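Local coordinates for hypothetical protein Atu2684 (PDB 2AXO) that is of unknown function but belongs to the thioredoxin clan and carries a disulfide of the CXXC type, consistent with a thiol-disulfide role, at residues R65-K70 against G133-L138; S154-D159 against K228-G233. One frame throughout, in Å; residues are numbered along the deposited sequence.

Interaction 1 of 2, residues R65-K70 against G133-L138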
# COMPACT_ATOMS: atom_id res chain seq x y z
N ARG A 65 -23.32 2.95 1.86
CA ARG A 65 -24.41 3.66 1.22
C ARG A 65 -25.64 3.70 2.12
O ARG A 65 -26.33 4.72 2.20
CB ARG A 65 -24.73 3.00 -0.12
CG ARG A 65 -25.81 3.71 -0.92
CD ARG A 65 -25.91 3.13 -2.32
NE ARG A 65 -25.96 1.67 -2.28
CZ ARG A 65 -26.10 0.89 -3.35
NH1 ARG A 65 -26.21 1.43 -4.56
NH2 ARG A 65 -26.14 -0.43 -3.21
N LYS A 66 -25.91 2.58 2.79
CA LYS A 66 -27.06 2.47 3.69
C LYS A 66 -26.92 3.36 4.93
O LYS A 66 -27.89 3.97 5.37
CB LYS A 66 -27.25 1.01 4.12
CG LYS A 66 -27.75 0.13 2.97
CD LYS A 66 -28.16 -1.28 3.40
CE LYS A 66 -26.96 -2.10 3.84
NZ LYS A 66 -27.30 -3.56 3.92
N MSE A 67 -25.70 3.44 5.46
CA MSE A 67 -25.45 4.28 6.62
C MSE A 67 -25.53 5.75 6.23
O MSE A 67 -26.06 6.57 6.98
CB MSE A 67 -24.08 3.94 7.21
CG MSE A 67 -24.01 2.52 7.79
SE MSE A 67 -22.27 2.17 8.60
CE MSE A 67 -21.28 1.85 6.99
N ILE A 68 -25.02 6.09 5.04
CA ILE A 68 -25.07 7.46 4.55
C ILE A 68 -26.53 7.85 4.31
O ILE A 68 -26.94 8.98 4.57
CB ILE A 68 -24.27 7.62 3.22
CG1 ILE A 68 -22.77 7.58 3.51
CG2 ILE A 68 -24.64 8.93 2.52
CD1 ILE A 68 -21.91 7.54 2.26
N GLN A 69 -27.32 6.90 3.80
CA GLN A 69 -28.73 7.17 3.54
C GLN A 69 -29.44 7.45 4.86
O GLN A 69 -30.30 8.33 4.93
CB GLN A 69 -29.40 5.99 2.83
CG GLN A 69 -30.87 6.25 2.51
CD GLN A 69 -31.50 5.16 1.66
OE1 GLN A 69 -31.02 4.87 0.57
NE2 GLN A 69 -32.57 4.56 2.16
N LYS A 70 -29.09 6.71 5.90
CA LYS A 70 -29.72 6.92 7.20
C LYS A 70 -29.28 8.24 7.81
O LYS A 70 -30.00 8.84 8.60
CB LYS A 70 -29.40 5.77 8.15
CG LYS A 70 -30.15 5.89 9.47
CD LYS A 70 -30.30 4.55 10.15
CE LYS A 70 -31.27 3.65 9.41
NZ LYS A 70 -31.32 2.31 10.05
N GLY A 133 -21.34 -4.87 13.31
CA GLY A 133 -20.14 -4.59 14.08
C GLY A 133 -19.80 -3.12 14.17
O GLY A 133 -19.43 -2.62 15.23
N ILE A 134 -19.92 -2.40 13.05
CA ILE A 134 -19.61 -0.98 13.05
C ILE A 134 -20.50 -0.19 13.99
O ILE A 134 -20.01 0.58 14.82
CB ILE A 134 -19.65 -0.40 11.63
CG1 ILE A 134 -20.86 -0.95 10.88
CG2 ILE A 134 -18.38 -0.76 10.88
CD1 ILE A 134 -20.84 -0.65 9.39
N TYR A 135 -21.82 -0.37 13.88
CA TYR A 135 -22.73 0.35 14.76
C TYR A 135 -22.54 -0.04 16.22
O TYR A 135 -22.59 0.82 17.10
CB TYR A 135 -24.19 0.12 14.34
CG TYR A 135 -24.66 1.08 13.27
CD1 TYR A 135 -24.86 2.43 13.56
CD2 TYR A 135 -24.87 0.65 11.96
CE1 TYR A 135 -25.26 3.33 12.56
CE2 TYR A 135 -25.28 1.54 10.96
CZ TYR A 135 -25.47 2.88 11.27
OH TYR A 135 -25.86 3.75 10.29
N ASP A 136 -22.32 -1.33 16.49
CA ASP A 136 -22.11 -1.77 17.87
C ASP A 136 -20.80 -1.18 18.41
O ASP A 136 -20.70 -0.86 19.59
CB ASP A 136 -22.06 -3.30 17.97
CG ASP A 136 -23.38 -3.97 17.60
OD1 ASP A 136 -24.45 -3.39 17.88
OD2 ASP A 136 -23.34 -5.08 17.03
N ARG A 137 -19.81 -1.05 17.54
CA ARG A 137 -18.52 -0.49 17.95
C ARG A 137 -18.71 0.99 18.27
O ARG A 137 -18.23 1.47 19.30
CB ARG A 137 -17.48 -0.64 16.83
CG ARG A 137 -16.13 -1.22 17.28
CD ARG A 137 -15.63 -0.60 18.57
NE ARG A 137 -14.24 -0.94 18.85
CZ ARG A 137 -13.61 -0.64 19.98
NH1 ARG A 137 -14.25 -0.00 20.95
NH2 ARG A 137 -12.33 -0.97 20.15
N LEU A 138 -19.39 1.72 17.39
CA LEU A 138 -19.63 3.15 17.60
C LEU A 138 -20.38 3.39 18.90
O LEU A 138 -20.12 4.37 19.60
CB LEU A 138 -20.42 3.74 16.43
CG LEU A 138 -19.64 3.82 15.12
CD1 LEU A 138 -20.53 4.36 14.02
CD2 LEU A 138 -18.43 4.73 15.32
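The phenolic OH of Tyr135 is hydrogen-bonded to Asp72 OD1, just past the end of helix 58-70, and the aliphatic stem of Met67, present as selenomethionine, packs against the same oxygen, with Met67 CG 3.3 Å from Tyr135 OH. No hydrogen bond joins segments 65-70 and 133-138 themselves, so apart from that link through Asp72 the contact is apolar. Met67 and Tyr135 run past each other in opposite senses, Met67 CG reaching Tyr135 CE2 at 3.6 Å. The selenium lies 4.6 Å from the centroid of the Tyr135 ring and 40° off its normal, an oblique Met-aromatic contact rather than a stack over the face. The bend at the last torsion of Met67 (chi3 -78°) swings the terminal methyl toward Ile134, and SE and CE both meet the end of that side chain. Met67 SE is 3.3 Å from Ile134 CD1, and Met67 CE is 3.5 Å from that same methyl, a tight fit. The extended outer torsion of Ile134 (chi2 -168°) carries CD1 out to meet them. The backbones stay well apart, with the CA atoms of Met67 and Tyr135 separated by 9.4 Å, so the helices meet through these side chains, with no backbone contact between the two segments. On the sheet side, Met67 touches Val46 and Ile134 touches Leu120, on the adjacent strands 45-50 and 117-120. Two helices packed side by side on one face of a central sheet, the first of them following the Cys54-Cys57 disulfide, are characteristic of the thioredoxin fold.

Interaction 2 of 2, residues S154-D159 against K228-G233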
# COMPACT_ATOMS: atom_id res chain seq x y z
N SER A 154 -20.96 23.22 10.18
CA SER A 154 -20.45 23.74 8.92
C SER A 154 -21.59 24.26 8.07
O SER A 154 -22.70 23.71 8.09
CB SER A 154 -19.69 22.64 8.17
OG SER A 154 -20.50 21.49 8.00
N LYS A 155 -21.33 25.32 7.32
CA LYS A 155 -22.34 25.91 6.47
C LYS A 155 -21.70 26.84 5.47
O LYS A 155 -20.54 27.23 5.63
CB LYS A 155 -23.34 26.70 7.32
CG LYS A 155 -22.66 27.81 8.12
CD LYS A 155 -23.66 28.73 8.81
CE LYS A 155 -24.42 29.59 7.81
NZ LYS A 155 -25.28 30.59 8.49
N PHE A 156 -22.46 27.20 4.45
CA PHE A 156 -22.02 28.13 3.41
C PHE A 156 -22.39 29.53 3.87
O PHE A 156 -23.54 29.79 4.23
CB PHE A 156 -22.73 27.84 2.09
CG PHE A 156 -22.29 26.58 1.42
CD1 PHE A 156 -21.04 26.49 0.83
CD2 PHE A 156 -23.15 25.48 1.35
CE1 PHE A 156 -20.64 25.33 0.17
CE2 PHE A 156 -22.76 24.32 0.70
CZ PHE A 156 -21.51 24.24 0.11
N ALA A 157 -21.41 30.43 3.85
CA ALA A 157 -21.62 31.82 4.24
C ALA A 157 -21.69 32.67 2.98
O ALA A 157 -20.98 33.67 2.85
CB ALA A 157 -20.47 32.29 5.13
N GLY A 158 -22.55 32.26 2.05
CA GLY A 158 -22.69 32.99 0.81
C GLY A 158 -21.69 32.49 -0.22
O GLY A 158 -21.98 31.58 -1.00
N ASP A 159 -20.50 33.08 -0.20
CA ASP A 159 -19.44 32.69 -1.13
C ASP A 159 -18.23 32.15 -0.35
O ASP A 159 -17.11 32.11 -0.87
CB ASP A 159 -19.02 33.90 -1.97
CG ASP A 159 -18.63 35.09 -1.13
OD1 ASP A 159 -18.36 36.17 -1.70
OD2 ASP A 159 -18.59 34.96 0.11
N LYS A 228 -15.39 23.56 -4.40
CA LYS A 228 -15.08 22.15 -4.20
C LYS A 228 -16.20 21.42 -3.46
O LYS A 228 -16.58 20.32 -3.84
CB LYS A 228 -13.76 21.99 -3.45
CG LYS A 228 -12.57 22.57 -4.19
CD LYS A 228 -11.26 21.92 -3.80
CE LYS A 228 -10.92 22.12 -2.34
NZ LYS A 228 -9.69 21.33 -2.01
N VAL A 229 -16.72 22.03 -2.40
CA VAL A 229 -17.80 21.38 -1.67
C VAL A 229 -19.00 21.19 -2.59
O VAL A 229 -19.70 20.17 -2.51
CB VAL A 229 -18.23 22.22 -0.43
CG1 VAL A 229 -19.29 21.47 0.36
CG2 VAL A 229 -17.01 22.51 0.46
N LYS A 230 -19.24 22.15 -3.48
CA LYS A 230 -20.36 22.08 -4.41
C LYS A 230 -20.27 20.91 -5.38
O LYS A 230 -21.27 20.55 -6.01
CB LYS A 230 -20.46 23.40 -5.19
CG LYS A 230 -21.04 24.54 -4.38
CD LYS A 230 -22.50 24.30 -4.06
CE LYS A 230 -23.08 25.42 -3.21
NZ LYS A 230 -24.52 25.19 -2.92
N LYS A 231 -19.08 20.33 -5.53
CA LYS A 231 -18.90 19.18 -6.42
C LYS A 231 -19.50 17.93 -5.78
O LYS A 231 -19.59 16.88 -6.42
CB LYS A 231 -17.42 18.94 -6.71
CG LYS A 231 -16.79 19.93 -7.69
CD LYS A 231 -15.28 19.70 -7.83
CE LYS A 231 -14.96 18.32 -8.38
NZ LYS A 231 -13.48 18.13 -8.51
N GLY A 232 -19.89 18.05 -4.52
CA GLY A 232 -20.47 16.92 -3.80
C GLY A 232 -20.68 17.37 -2.37
O GLY A 232 -21.77 17.78 -1.99
N GLY A 233 -19.62 17.29 -1.58
CA GLY A 233 -19.72 17.71 -0.20
C GLY A 233 -18.38 17.59 0.47
O GLY A 233 -17.36 17.35 -0.18
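Two torsions bring Lys230 and Phe156 together: the ring of Phe156 leaves the strand with CG anti to the carbonyl carbon (chi1 -71°), pointing across the gap, and the Lys230 chain bends at chi2 (-68°) and then runs straight, carrying its ammonium end over that ring. The two side chains meet at an oblique angle. Lys230 CE stands above one face of Phe156, displaced toward the rim, with Lys230 CE 3.9 Å from Phe156 CZ; measured to the ring centroid, Lys230 CE is at 4.1 Å, a CH-pi contact. Lys230 NZ follows at 4.5 Å from the same centroid and 26° off the ring normal, which meets the criteria for a cation-pi interaction. The strongest polar partner of that nitrogen is the carbonyl oxygen of Gly258, to which it is hydrogen-bonded, so the ammonium group meets both a peptide oxygen and the aromatic ring. Val229 supplies the apolar share of the contact. Its CG1 lies 3.6 Å from Phe156 CZ and approaches obliquely, and its CB is 4.0 Å from Phe156 CE1, so the outer end of the ring is engaged by neighbouring residues of one turn. Val229 and Lys230 are the first two residues of a type I turn that runs to Gly232, closed by Gly232 N to Val229 O at 2.9 Å. No hydrogen bond crosses between segments 154-159 and 228-233. Phe156 and Val229 both rest on Leu256 of strand 247-257, while Lys155 pairs through its backbone with Glu162 of strand 161-165. The contact therefore joins the end of edge strand 152-156 to the turn that leads from helix 223-229 into strand 232-241, with strand 247-257, which pairs with 232-241, touched by side chains from both segments.

In the fold
Interaction 1 and interaction 2 have centres 25 Å apart, and their nearest atoms are still about 10 Å from each other, so neither touches the other. They come in series: interaction 1 closes within helix 131-143, and strand 152-156, the next element, opens interaction 2. The first belongs to the thioredoxin-like part, whose mixed sheet has strand order 2-1-3-4; the second lies among the later antiparallel strands. Strand 196-212 reaches both regions: Trp200 and His201 touch Ile68 of helix 58-70, whereas Asp205 forms a salt bridge with Lys228. The chain thus appears to be a thioredoxin-like core with an all-antiparallel strand region packed against it.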